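Local coordinates for B-agarase (PDB 5Z6P), which hydrolyses agarose as a beta-agarase of glycoside hydrolase family 50, probably by cleaving beta-galactosidic linkages, at residues L261-F266 with Q756-K761; R282-A287 with S291-E296; P299-G304 with Q701-N706; V502-D507 with Q604-Q609; A632-V637 with A658-P663. All blocks are in the same frame, centred on the assembly; numbering follows the deposited sequence.

How the contacts relate
Contacts 1, 2 and 3 sit close together, with centres 11 to 14 Å apart, while the centres of contacts 4 and 5 are about 16 Å apart. Contact 1 joins a loop before strand 282-286 to helix 745-762 near the end of the chain, so the other four fall between its two segments. Contact 2 is the hairpin 282-293, whose second strand pairs with strand 299-305 of contact 3; contact 4 then packs a helix on strand 501-506, and contact 5 joins the ends of two later helices. With parallel strands inside and helices outside, the set is consistent with the (beta/alpha)8 catalytic barrel expected of this family.

Contact 1 of 5, residues L261-F266 with Q756-K761; sequences LGRSKF and QSMYPK
R263 lies in an irregular loop that passes helix 745-762 at M758 and Y759, where the helix is kinked: the backbone nitrogens of Y759 and P760 make no bond to the preceding turn. Contact between the two segments is made by side chains. The arginine is bent at chi2 (98°), which swings its guanidinium over to the helix. There NH2 approaches the terminal methyl of M758, with 3.5 Å between R263 NH2 and M758 CE, and the two side chains cross at about a right angle. M758 reaches this far because its chain is extended beyond CG. On the other branch, R263 NH1 comes to 3.8 Å from Y759 CD2. It arrives at the edge of the tyrosine ring, near the ring plane, while Y759 CE2 sits over one face of the guanidinium; the two planes are 69° apart. The polar ends look elsewhere for their bonds. R263 NH2 is hydrogen-bonded to the carbonyl oxygens of G429 and N755, and Y759 OH to G267 O and F301 N, with the tyrosine ring lying nearly parallel to that of Y269. The contact between R263 and the helix is therefore one of van der Waals packing: carbonyl groups outside the two segments hold the guanidinium, and a methyl and a ring edge fill the space against it.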
# COMPACT_ATOMS: atom_id res chain seq x y z
N LEU A 261 -29.35 -5.86 -6.39
CA LEU A 261 -30.14 -7.02 -6.01
C LEU A 261 -29.31 -8.30 -6.01
O LEU A 261 -28.14 -8.29 -6.39
CB LEU A 261 -31.34 -7.18 -6.95
CG LEU A 261 -32.27 -5.97 -7.05
CD1 LEU A 261 -33.26 -6.12 -8.20
CD2 LEU A 261 -33.00 -5.74 -5.73
N GLY A 262 -29.92 -9.40 -5.60
CA GLY A 262 -29.27 -10.69 -5.66
C GLY A 262 -28.60 -11.14 -4.37
O GLY A 262 -27.99 -12.21 -4.33
N ARG A 263 -28.70 -10.34 -3.31
CA ARG A 263 -28.04 -10.68 -2.05
C ARG A 263 -28.99 -11.18 -0.99
O ARG A 263 -30.12 -10.74 -0.90
CB ARG A 263 -27.27 -9.48 -1.49
CG ARG A 263 -25.91 -9.26 -2.11
CD ARG A 263 -25.96 -8.20 -3.19
NE ARG A 263 -24.62 -7.88 -3.64
CZ ARG A 263 -24.04 -8.40 -4.71
NH1 ARG A 263 -24.70 -9.25 -5.48
NH2 ARG A 263 -22.80 -8.05 -5.02
N SER A 264 -28.51 -12.11 -0.16
CA SER A 264 -29.22 -12.46 1.06
C SER A 264 -29.09 -11.32 2.07
O SER A 264 -28.41 -10.33 1.80
CB SER A 264 -28.68 -13.75 1.65
OG SER A 264 -27.28 -13.68 1.80
N LYS A 265 -29.74 -11.45 3.21
CA LYS A 265 -29.65 -10.45 4.27
C LYS A 265 -28.21 -10.02 4.58
O LYS A 265 -27.91 -8.84 4.65
CB LYS A 265 -30.33 -10.97 5.53
CG LYS A 265 -30.10 -10.14 6.75
CD LYS A 265 -30.58 -10.89 7.96
CE LYS A 265 -30.62 -10.02 9.18
NZ LYS A 265 -31.13 -10.80 10.34
N PHE A 266 -27.33 -10.99 4.75
CA PHE A 266 -25.97 -10.71 5.16
C PHE A 266 -25.02 -10.56 3.98
O PHE A 266 -23.82 -10.67 4.15
CB PHE A 266 -25.46 -11.82 6.09
CG PHE A 266 -25.98 -11.72 7.49
CD1 PHE A 266 -25.41 -10.83 8.40
CD2 PHE A 266 -27.02 -12.52 7.91
CE1 PHE A 266 -25.89 -10.75 9.69
CE2 PHE A 266 -27.50 -12.45 9.20
CZ PHE A 266 -26.94 -11.56 10.10
N GLN A 756 -21.79 -7.30 -9.61
CA GLN A 756 -22.96 -7.94 -10.18
C GLN A 756 -22.59 -9.24 -10.89
O GLN A 756 -23.42 -10.13 -11.02
CB GLN A 756 -23.69 -7.00 -11.16
CG GLN A 756 -23.04 -6.91 -12.54
CD GLN A 756 -23.92 -6.22 -13.57
OE1 GLN A 756 -25.14 -6.18 -13.44
NE2 GLN A 756 -23.29 -5.68 -14.62
N SER A 757 -21.34 -9.36 -11.32
CA SER A 757 -20.91 -10.57 -12.01
C SER A 757 -20.22 -11.62 -11.13
O SER A 757 -20.28 -12.80 -11.42
CB SER A 757 -20.00 -10.18 -13.17
OG SER A 757 -18.66 -10.03 -12.76
N MET A 758 -19.55 -11.19 -10.05
CA MET A 758 -18.67 -12.09 -9.29
C MET A 758 -19.33 -13.36 -8.77
O MET A 758 -18.75 -14.44 -8.86
CB MET A 758 -18.03 -11.35 -8.10
CG MET A 758 -19.03 -10.81 -7.08
SD MET A 758 -18.26 -9.76 -5.82
CE MET A 758 -19.65 -9.50 -4.74
N TYR A 759 -20.52 -13.25 -8.21
CA TYR A 759 -21.17 -14.40 -7.62
C TYR A 759 -21.52 -15.47 -8.66
O TYR A 759 -21.18 -16.63 -8.47
CB TYR A 759 -22.42 -13.96 -6.83
CG TYR A 759 -22.15 -13.59 -5.39
CD1 TYR A 759 -21.25 -14.32 -4.62
CD2 TYR A 759 -22.80 -12.52 -4.79
CE1 TYR A 759 -21.01 -13.98 -3.28
CE2 TYR A 759 -22.58 -12.19 -3.47
CZ TYR A 759 -21.68 -12.92 -2.72
OH TYR A 759 -21.45 -12.56 -1.40
N PRO A 760 -22.20 -15.09 -9.76
CA PRO A 760 -22.42 -16.15 -10.75
C PRO A 760 -21.13 -16.68 -11.37
O PRO A 760 -21.06 -17.86 -11.67
CB PRO A 760 -23.32 -15.49 -11.80
CG PRO A 760 -23.35 -14.04 -11.49
CD PRO A 760 -23.04 -13.91 -10.04
N LYS A 761 -20.12 -15.84 -11.54
CA LYS A 761 -18.85 -16.33 -12.09
C LYS A 761 -18.16 -17.29 -11.12
O LYS A 761 -17.67 -18.34 -11.52
CB LYS A 761 -17.91 -15.20 -12.43
CG LYS A 761 -16.71 -15.67 -13.21
CD LYS A 761 -15.50 -14.77 -13.04
CE LYS A 761 -15.86 -13.31 -13.20
NZ LYS A 761 -16.35 -12.97 -14.56

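Contact 2 of 5, residues R282-A287 with S291-E296; sequences RTEKIA and SLVDPE
V293 covers one face of the R282 guanidinium, its CB 4.0 Å above the plane and offset toward the rim, while E284 OE2 and a water lie at the edge, in plane. The salt bridge from R282 NH1 to E284 OE2 is 2.8 Å long and uses the anti lone pair of the carboxylate. NE bonds weakly to the water, which D294 O also holds, and NH2 goes to Q276 O. This face of the sheet continues with E284 CB against V293 CG2 at 3.6 Å, and I286 CD1 reaches S291 CB. On the face opposite, T283 CG2 meets L292 CD2. The backbones are joined at two hydrogen-bonded pairs, R282 with V293 and E284 with S291, the bond from S291 N to E284 O being weak; T283 with L292 is the non-hydrogen-bonded pair between them. It is an antiparallel beta hairpin, with strand 282-286 at the edge of a mixed six-stranded sheet and L292 bonded onward to Y300, near the start of strand 299-305, consistent with a hairpin beside a barrel strand.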
# COMPACT_ATOMS: atom_id res chain seq x y z
N ARG A 282 -18.20 -17.76 8.25
CA ARG A 282 -17.28 -18.89 8.40
C ARG A 282 -16.66 -19.26 7.06
O ARG A 282 -17.06 -18.73 6.03
CB ARG A 282 -17.99 -20.09 9.00
CG ARG A 282 -19.10 -20.68 8.12
CD ARG A 282 -19.88 -21.76 8.86
NE ARG A 282 -20.82 -22.42 7.96
CZ ARG A 282 -20.50 -23.45 7.19
NH1 ARG A 282 -19.28 -23.96 7.22
NH2 ARG A 282 -21.42 -24.00 6.41
N THR A 283 -15.68 -20.15 7.08
CA THR A 283 -15.07 -20.59 5.84
C THR A 283 -15.57 -22.00 5.48
O THR A 283 -16.03 -22.74 6.35
CB THR A 283 -13.54 -20.57 5.92
OG1 THR A 283 -13.09 -21.63 6.77
CG2 THR A 283 -13.03 -19.22 6.46
N GLU A 284 -15.45 -22.35 4.21
CA GLU A 284 -15.94 -23.63 3.69
C GLU A 284 -15.33 -23.88 2.33
O GLU A 284 -15.10 -22.94 1.58
CB GLU A 284 -17.48 -23.62 3.57
CG GLU A 284 -18.11 -24.96 3.24
CD GLU A 284 -17.75 -26.00 4.28
OE1 GLU A 284 -17.00 -26.94 3.94
OE2 GLU A 284 -18.19 -25.86 5.44
N LYS A 285 -15.06 -25.13 2.00
CA LYS A 285 -14.68 -25.45 0.63
C LYS A 285 -15.96 -25.79 -0.14
O LYS A 285 -16.75 -26.62 0.30
CB LYS A 285 -13.66 -26.61 0.58
CG LYS A 285 -12.28 -26.21 0.01
CD LYS A 285 -11.31 -27.39 0.02
CE LYS A 285 -10.52 -27.52 -1.29
NZ LYS A 285 -9.43 -26.51 -1.56
N ILE A 286 -16.20 -25.10 -1.25
CA ILE A 286 -17.43 -25.29 -2.01
C ILE A 286 -17.08 -25.58 -3.46
O ILE A 286 -16.41 -24.78 -4.11
CB ILE A 286 -18.35 -24.06 -1.92
CG1 ILE A 286 -18.83 -23.85 -0.47
CG2 ILE A 286 -19.55 -24.23 -2.81
CD1 ILE A 286 -19.64 -22.59 -0.28
N ALA A 287 -17.51 -26.74 -3.93
CA ALA A 287 -17.18 -27.23 -5.27
C ALA A 287 -15.70 -27.05 -5.57
O ALA A 287 -15.33 -26.51 -6.61
CB ALA A 287 -18.03 -26.53 -6.32
N SER A 291 -14.33 -20.68 0.13
CA SER A 291 -15.39 -19.71 0.17
C SER A 291 -15.60 -19.23 1.59
O SER A 291 -15.30 -19.95 2.53
CB SER A 291 -16.68 -20.31 -0.39
OG SER A 291 -17.72 -19.35 -0.43
N LEU A 292 -16.13 -18.03 1.72
CA LEU A 292 -16.78 -17.65 2.96
C LEU A 292 -18.25 -18.11 2.88
O LEU A 292 -18.79 -18.34 1.79
CB LEU A 292 -16.68 -16.14 3.19
CG LEU A 292 -15.30 -15.57 3.59
CD1 LEU A 292 -15.19 -14.07 3.35
CD2 LEU A 292 -15.01 -15.88 5.04
N VAL A 293 -18.88 -18.25 4.04
CA VAL A 293 -20.30 -18.55 4.14
C VAL A 293 -20.90 -17.57 5.13
O VAL A 293 -20.30 -17.34 6.17
CB VAL A 293 -20.54 -20.01 4.61
CG1 VAL A 293 -22.01 -20.30 4.74
CG2 VAL A 293 -19.88 -21.00 3.66
N ASP A 294 -22.07 -16.98 4.82
CA ASP A 294 -22.66 -15.96 5.70
C ASP A 294 -23.42 -16.64 6.86
O ASP A 294 -23.54 -17.85 6.88
CB ASP A 294 -23.53 -14.95 4.88
CG ASP A 294 -24.98 -15.43 4.57
OD1 ASP A 294 -25.44 -16.47 5.09
OD2 ASP A 294 -25.67 -14.70 3.81
N PRO A 295 -23.88 -15.86 7.86
CA PRO A 295 -24.49 -16.51 9.03
C PRO A 295 -25.71 -17.41 8.72
O PRO A 295 -26.02 -18.29 9.51
CB PRO A 295 -24.92 -15.33 9.89
CG PRO A 295 -23.94 -14.26 9.56
CD PRO A 295 -23.59 -14.44 8.11
N GLU A 296 -26.36 -17.19 7.59
CA GLU A 296 -27.53 -17.98 7.22
C GLU A 296 -27.20 -19.07 6.21
O GLU A 296 -28.10 -19.71 5.70
CB GLU A 296 -28.62 -17.08 6.64
CG GLU A 296 -29.36 -16.26 7.68
CD GLU A 296 -30.27 -15.25 7.05
OE1 GLU A 296 -30.25 -15.15 5.81
OE2 GLU A 296 -31.00 -14.54 7.77
O HOH W 1 -22.73 -19.80 8.82

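Contact 3 of 5, residues P299-G304 with Q701-N706; sequences PYFATG and QTVVDN
F301 drives the end of its ring into the side of helix 689-704, and the tight part of the contact is confined to that end. With CG anti to the backbone N (chi1 -171°), the ring is sent out from strand 299-305 toward the helix, where CZ meets two consecutive valines. V703 CG1 lies at the ring edge, near its plane, 4.0 Å from F301 CZ. V704 CG2 comes in obliquely, 3.9 Å from both F301 CZ and F301 CE2. Different branches of the two valines are used: in V703 the methyl anti to the backbone N, in V704 the one anti to the carbonyl carbon. All three residues are buried, and the contact is purely apolar. M758 of helix 745-762 also packs on F301, and V703 turns on to F709 and A712 of strand 709-714. The side turned from the strand is looser: Q701 and D705 are exposed to solvent and make no contact with 299-304. N706, where the chain has left the helix, hands its carbonyl oxygen to R762 NH1. Helix 689-704 leads into strand 709-714, the parallel neighbour of strand 299-305, consistent with an outer helix packed on the strands of a (beta/alpha)8 barrel.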
# COMPACT_ATOMS: atom_id res chain seq x y z
N PRO A 299 -23.51 -18.65 0.29
CA PRO A 299 -22.09 -18.44 -0.02
C PRO A 299 -21.74 -16.95 -0.06
O PRO A 299 -22.57 -16.11 -0.41
CB PRO A 299 -21.93 -19.09 -1.40
CG PRO A 299 -23.09 -19.99 -1.54
CD PRO A 299 -24.21 -19.40 -0.76
N TYR A 300 -20.52 -16.61 0.33
CA TYR A 300 -20.14 -15.22 0.49
C TYR A 300 -18.76 -14.94 -0.09
O TYR A 300 -17.83 -15.72 0.04
CB TYR A 300 -20.23 -14.84 1.98
CG TYR A 300 -19.91 -13.38 2.32
CD1 TYR A 300 -20.91 -12.41 2.30
CD2 TYR A 300 -18.63 -13.00 2.69
CE1 TYR A 300 -20.63 -11.09 2.62
CE2 TYR A 300 -18.34 -11.67 3.03
CZ TYR A 300 -19.36 -10.72 2.99
OH TYR A 300 -19.09 -9.43 3.32
N PHE A 301 -18.66 -13.80 -0.75
CA PHE A 301 -17.41 -13.30 -1.27
C PHE A 301 -17.34 -11.82 -0.84
O PHE A 301 -18.29 -11.07 -1.01
CB PHE A 301 -17.35 -13.48 -2.79
CG PHE A 301 -16.01 -13.17 -3.39
CD1 PHE A 301 -15.03 -14.16 -3.50
CD2 PHE A 301 -15.72 -11.90 -3.89
CE1 PHE A 301 -13.80 -13.89 -4.07
CE2 PHE A 301 -14.49 -11.61 -4.46
CZ PHE A 301 -13.53 -12.61 -4.56
N ALA A 302 -16.21 -11.42 -0.25
CA ALA A 302 -16.13 -10.11 0.40
C ALA A 302 -15.55 -9.02 -0.49
O ALA A 302 -14.38 -9.06 -0.83
CB ALA A 302 -15.30 -10.20 1.68
N THR A 303 -16.36 -8.03 -0.86
CA THR A 303 -15.85 -6.88 -1.60
C THR A 303 -16.23 -5.60 -0.86
O THR A 303 -17.34 -5.48 -0.35
CB THR A 303 -16.38 -6.82 -3.06
OG1 THR A 303 -17.81 -6.82 -3.07
CG2 THR A 303 -15.86 -8.02 -3.87
N GLY A 304 -15.30 -4.66 -0.80
CA GLY A 304 -15.53 -3.43 -0.05
C GLY A 304 -14.29 -2.56 0.04
O GLY A 304 -13.26 -2.90 -0.52
N GLN A 701 -11.13 -9.43 -11.28
CA GLN A 701 -11.42 -10.65 -12.03
C GLN A 701 -10.46 -11.73 -11.59
O GLN A 701 -10.79 -12.89 -11.39
CB GLN A 701 -11.28 -10.41 -13.54
CG GLN A 701 -12.28 -9.46 -14.14
CD GLN A 701 -12.01 -9.17 -15.61
OE1 GLN A 701 -10.88 -9.27 -16.08
NE2 GLN A 701 -13.05 -8.79 -16.33
N THR A 702 -9.23 -11.27 -11.46
CA THR A 702 -8.09 -12.04 -11.07
C THR A 702 -8.24 -12.68 -9.66
O THR A 702 -7.80 -13.81 -9.40
CB THR A 702 -6.88 -11.10 -11.20
OG1 THR A 702 -6.03 -11.50 -12.29
CG2 THR A 702 -6.21 -10.89 -9.97
N VAL A 703 -8.94 -11.99 -8.76
CA VAL A 703 -9.16 -12.51 -7.42
C VAL A 703 -10.35 -13.46 -7.43
O VAL A 703 -10.31 -14.53 -6.83
CB VAL A 703 -9.38 -11.38 -6.40
CG1 VAL A 703 -9.62 -11.94 -4.99
CG2 VAL A 703 -8.19 -10.41 -6.42
N VAL A 704 -11.42 -13.06 -8.12
CA VAL A 704 -12.60 -13.90 -8.26
C VAL A 704 -12.22 -15.24 -8.91
O VAL A 704 -12.77 -16.27 -8.55
CB VAL A 704 -13.71 -13.21 -9.07
CG1 VAL A 704 -14.89 -14.13 -9.26
CG2 VAL A 704 -14.17 -11.97 -8.35
N ASP A 705 -11.26 -15.20 -9.83
CA ASP A 705 -10.82 -16.39 -10.55
C ASP A 705 -9.89 -17.29 -9.72
O ASP A 705 -9.64 -18.43 -10.09
CB ASP A 705 -10.10 -16.03 -11.85
CG ASP A 705 -11.06 -15.61 -12.97
OD1 ASP A 705 -12.29 -15.78 -12.83
OD2 ASP A 705 -10.58 -15.11 -14.00
N ASN A 706 -9.35 -16.76 -8.64
CA ASN A 706 -8.40 -17.54 -7.84
C ASN A 706 -9.14 -18.31 -6.76
O ASN A 706 -9.80 -17.73 -5.90
CB ASN A 706 -7.31 -16.66 -7.23
CG ASN A 706 -6.21 -17.48 -6.59
OD1 ASN A 706 -6.46 -18.24 -5.66
ND2 ASN A 706 -4.99 -17.34 -7.10

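Contact 4 of 5, residues V502-D507 with Q604-Q609; sequences VGIFID and QELKKQ
I504 and I506 point from strand 501-506 toward L606 of helix 581-609, in the strand-against-helix packing of what is probably a (beta/alpha)8 barrel. The parallel strands 449-453 and 614-615 flank this one, and I504 takes backbone bonds to L614 and L616. The apolar part carries the whole contact. One leucine serves two isoleucines, two residues apart on the strand: both run in the opposite direction to L606 and slide past it, so its two methyls divide the work. I506 is bent at chi2 (-65°), and its CG1 comes nearest the leucine, whereas I504 is extended and offers its terminal methyl. Around them V488 of helix 478-495 and Y615 also touch L606, leaving all three residues buried. Polar bonds lie outside the leucine contact. D507 OD2 is hydrogen-bonded to Y598 OH of the same helix 581-609. K608 NZ forms a salt bridge with E605 OE2, 2.9 Å away, meeting it on the syn side; R481 NH1 is a second partner of that oxygen. Q609 bonds through its amide to S489 OG and A485 O of helix 478-495. Across the contact, L606 CD1 lies 3.8 Å from I506 CG1 and L606 CD2 3.9 Å from I504 CD1.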
# COMPACT_ATOMS: atom_id res chain seq x y z
N VAL A 502 -17.72 -9.83 9.88
CA VAL A 502 -17.23 -10.95 9.09
C VAL A 502 -16.01 -11.60 9.73
O VAL A 502 -15.89 -12.82 9.79
CB VAL A 502 -16.86 -10.53 7.65
CG1 VAL A 502 -16.32 -11.72 6.91
CG2 VAL A 502 -18.10 -9.98 6.93
N GLY A 503 -15.10 -10.75 10.22
CA GLY A 503 -13.88 -11.23 10.83
C GLY A 503 -13.04 -10.10 11.39
O GLY A 503 -13.34 -8.93 11.19
N ILE A 504 -11.96 -10.47 12.07
CA ILE A 504 -11.11 -9.52 12.78
C ILE A 504 -9.67 -9.59 12.29
O ILE A 504 -9.04 -10.64 12.35
CB ILE A 504 -11.13 -9.80 14.29
CG1 ILE A 504 -12.58 -9.88 14.79
CG2 ILE A 504 -10.30 -8.75 15.03
CD1 ILE A 504 -12.75 -10.73 16.01
N PHE A 505 -9.17 -8.47 11.78
CA PHE A 505 -7.75 -8.36 11.46
C PHE A 505 -7.03 -7.93 12.72
O PHE A 505 -7.51 -7.06 13.43
CB PHE A 505 -7.46 -7.32 10.36
CG PHE A 505 -8.07 -7.61 9.03
CD1 PHE A 505 -7.49 -8.53 8.17
CD2 PHE A 505 -9.18 -6.92 8.60
CE1 PHE A 505 -8.04 -8.78 6.92
CE2 PHE A 505 -9.73 -7.17 7.35
CZ PHE A 505 -9.16 -8.11 6.53
N ILE A 506 -5.88 -8.53 12.99
CA ILE A 506 -5.04 -8.04 14.08
C ILE A 506 -3.69 -7.62 13.53
O ILE A 506 -3.04 -8.38 12.84
CB ILE A 506 -4.82 -9.10 15.19
CG1 ILE A 506 -6.13 -9.45 15.87
CG2 ILE A 506 -3.82 -8.57 16.22
CD1 ILE A 506 -6.77 -8.31 16.63
N ASP A 507 -3.32 -6.37 13.82
CA ASP A 507 -2.06 -5.80 13.36
C ASP A 507 -2.06 -5.67 11.85
O ASP A 507 -3.05 -5.98 11.20
CB ASP A 507 -0.87 -6.64 13.86
CG ASP A 507 -0.67 -6.53 15.37
OD1 ASP A 507 -0.90 -5.44 15.91
OD2 ASP A 507 -0.32 -7.54 16.01
N GLN A 604 -5.42 -17.56 20.30
CA GLN A 604 -5.95 -18.02 21.58
C GLN A 604 -6.72 -16.92 22.31
O GLN A 604 -7.81 -17.16 22.80
CB GLN A 604 -4.83 -18.55 22.48
CG GLN A 604 -4.40 -19.95 22.07
CD GLN A 604 -3.31 -20.50 22.94
OE1 GLN A 604 -2.62 -19.75 23.62
NE2 GLN A 604 -3.14 -21.82 22.92
N GLU A 605 -6.14 -15.73 22.37
CA GLU A 605 -6.78 -14.63 23.07
C GLU A 605 -8.05 -14.22 22.33
O GLU A 605 -9.05 -13.89 22.96
CB GLU A 605 -5.82 -13.45 23.22
CG GLU A 605 -4.64 -13.77 24.12
CD GLU A 605 -5.06 -14.25 25.48
OE1 GLU A 605 -5.92 -13.61 26.10
OE2 GLU A 605 -4.56 -15.29 25.93
N LEU A 606 -8.03 -14.24 21.00
CA LEU A 606 -9.25 -13.94 20.24
C LEU A 606 -10.35 -14.95 20.57
O LEU A 606 -11.47 -14.57 20.85
CB LEU A 606 -8.98 -13.93 18.73
CG LEU A 606 -8.56 -12.55 18.21
CD1 LEU A 606 -8.12 -12.61 16.78
CD2 LEU A 606 -9.70 -11.57 18.37
N LYS A 607 -10.01 -16.23 20.57
CA LYS A 607 -11.04 -17.26 20.74
C LYS A 607 -11.58 -17.32 22.16
O LYS A 607 -12.70 -17.77 22.35
CB LYS A 607 -10.51 -18.64 20.32
CG LYS A 607 -10.13 -18.78 18.83
CD LYS A 607 -11.27 -18.41 17.87
CE LYS A 607 -10.86 -18.55 16.40
NZ LYS A 607 -11.99 -18.29 15.44
N LYS A 608 -10.82 -16.84 23.16
CA LYS A 608 -11.30 -16.86 24.54
C LYS A 608 -12.49 -15.93 24.71
O LYS A 608 -13.36 -16.19 25.53
CB LYS A 608 -10.21 -16.44 25.55
CG LYS A 608 -9.08 -17.47 25.82
CD LYS A 608 -8.02 -16.86 26.76
CE LYS A 608 -6.73 -17.65 26.76
NZ LYS A 608 -5.79 -17.17 27.81
N GLN A 609 -12.49 -14.84 23.96
CA GLN A 609 -13.54 -13.83 24.11
C GLN A 609 -14.50 -13.80 22.92
O GLN A 609 -15.66 -13.40 23.06
CB GLN A 609 -12.91 -12.45 24.30
CG GLN A 609 -11.90 -12.37 25.44
CD GLN A 609 -11.48 -10.95 25.72
OE1 GLN A 609 -12.32 -10.06 25.86
NE2 GLN A 609 -10.17 -10.73 25.79

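Contact 5 of 5, residues A632-V637 with A658-P663; sequences AAAKHV and ADIDMP
V637, which touches M662, gives its backbone N-H to A633 O, and H636 does the same: both V637 N and H636 N lie 2.9 Å from A633 O. This doubly held carbonyl fixes the turn by which the chain leaves helix 627-634 and brings A634 and V637 to face the other segment. M662 fills the space between them. Its chain is curled, bent at both chi2 (-72°) and chi3 (-76°), which folds the methyl back against the turn. M662 CG touches A634 CB at 3.8 Å; farther along, M662 SD lies 3.9 Å from A634 O. The tip reaches V637, with M662 CE 3.3 Å from V637 O and 4.0 Å from V637 CG2, the two side chains crossing at a slant. Next to M662 CG, on the same side of the alanine methyl, I660 CG2 packs on A634 CB at 3.9 Å. Between I660 and M662 the chain turns through D661, which leaves helix 657-660 with a positive phi (50°) and sends OD1 to W290 NE1, with a weak, long ion pair to K285 beside it. The segments thus join the ends of two helices, each leading into a strand, 640-643 and 664-668, which are parallel neighbours in the sheet. Helices 627-634 and 657-660 meet just before these strands begin, consistent with the N-terminal strand end of a (beta/alpha)8 barrel.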
# COMPACT_ATOMS: atom_id res chain seq x y z
N ALA A 632 3.51 -20.27 9.23
CA ALA A 632 3.16 -20.05 10.63
C ALA A 632 1.72 -19.54 10.75
O ALA A 632 0.97 -19.94 11.65
CB ALA A 632 4.13 -19.07 11.26
N ALA A 633 1.34 -18.66 9.83
CA ALA A 633 0.01 -18.08 9.90
C ALA A 633 -1.00 -19.17 9.63
O ALA A 633 -1.99 -19.30 10.34
CB ALA A 633 -0.15 -16.94 8.90
N ALA A 634 -0.72 -19.96 8.61
CA ALA A 634 -1.61 -21.04 8.19
C ALA A 634 -1.97 -22.01 9.35
O ALA A 634 -3.02 -22.62 9.32
CB ALA A 634 -0.99 -21.79 7.00
N LYS A 635 -1.13 -22.10 10.38
CA LYS A 635 -1.37 -23.01 11.52
C LYS A 635 -2.50 -22.53 12.40
O LYS A 635 -3.11 -23.31 13.11
CB LYS A 635 -0.11 -23.17 12.40
CG LYS A 635 1.12 -23.64 11.68
CD LYS A 635 2.31 -23.80 12.63
CE LYS A 635 3.55 -24.19 11.85
NZ LYS A 635 4.76 -24.13 12.70
N HIS A 636 -2.75 -21.22 12.39
CA HIS A 636 -3.60 -20.64 13.42
C HIS A 636 -4.71 -19.69 12.91
O HIS A 636 -5.74 -19.61 13.54
CB HIS A 636 -2.72 -19.90 14.45
CG HIS A 636 -1.74 -20.79 15.15
ND1 HIS A 636 -2.11 -21.70 16.12
CD2 HIS A 636 -0.39 -20.94 15.01
CE1 HIS A 636 -1.05 -22.37 16.52
NE2 HIS A 636 0.00 -21.93 15.87
N VAL A 637 -4.50 -18.99 11.80
CA VAL A 637 -5.55 -18.09 11.34
C VAL A 637 -6.69 -18.86 10.67
O VAL A 637 -6.53 -20.02 10.28
CB VAL A 637 -5.01 -17.02 10.36
CG1 VAL A 637 -3.82 -16.29 10.98
CG2 VAL A 637 -4.65 -17.64 9.04
N ALA A 658 -1.41 -23.05 -3.52
CA ALA A 658 -1.88 -24.44 -3.50
C ALA A 658 -1.32 -25.26 -2.34
O ALA A 658 -2.05 -25.95 -1.66
CB ALA A 658 -1.54 -25.11 -4.82
N ASP A 659 -0.01 -25.16 -2.12
CA ASP A 659 0.66 -25.85 -1.03
C ASP A 659 0.14 -25.47 0.34
O ASP A 659 0.10 -26.29 1.23
CB ASP A 659 2.16 -25.59 -1.08
CG ASP A 659 2.78 -26.06 -2.35
OD1 ASP A 659 2.40 -27.14 -2.82
OD2 ASP A 659 3.66 -25.35 -2.89
N ILE A 660 -0.23 -24.20 0.50
CA ILE A 660 -0.75 -23.70 1.77
C ILE A 660 -2.20 -24.12 1.93
O ILE A 660 -2.61 -24.54 3.01
CB ILE A 660 -0.64 -22.15 1.85
CG1 ILE A 660 0.82 -21.69 1.70
CG2 ILE A 660 -1.27 -21.62 3.11
CD1 ILE A 660 1.76 -22.24 2.75
N ASP A 661 -2.95 -24.01 0.84
CA ASP A 661 -4.35 -24.41 0.76
C ASP A 661 -5.18 -23.84 1.91
O ASP A 661 -5.90 -24.57 2.61
CB ASP A 661 -4.49 -25.95 0.71
CG ASP A 661 -5.94 -26.41 0.50
OD1 ASP A 661 -6.73 -25.64 -0.08
OD2 ASP A 661 -6.30 -27.51 0.96
N MET A 662 -5.08 -22.53 2.09
CA MET A 662 -5.89 -21.79 3.05
C MET A 662 -6.79 -20.80 2.30
O MET A 662 -6.38 -20.27 1.27
CB MET A 662 -5.00 -21.03 4.06
CG MET A 662 -4.33 -21.91 5.11
SD MET A 662 -5.51 -22.52 6.31
CE MET A 662 -5.76 -21.04 7.29
N PRO A 663 -8.01 -20.55 2.81
CA PRO A 663 -8.75 -19.42 2.27
C PRO A 663 -7.97 -18.13 2.54
O PRO A 663 -7.37 -17.99 3.62
CB PRO A 663 -10.05 -19.44 3.05
CG PRO A 663 -9.71 -20.11 4.33
CD PRO A 663 -8.63 -21.10 4.02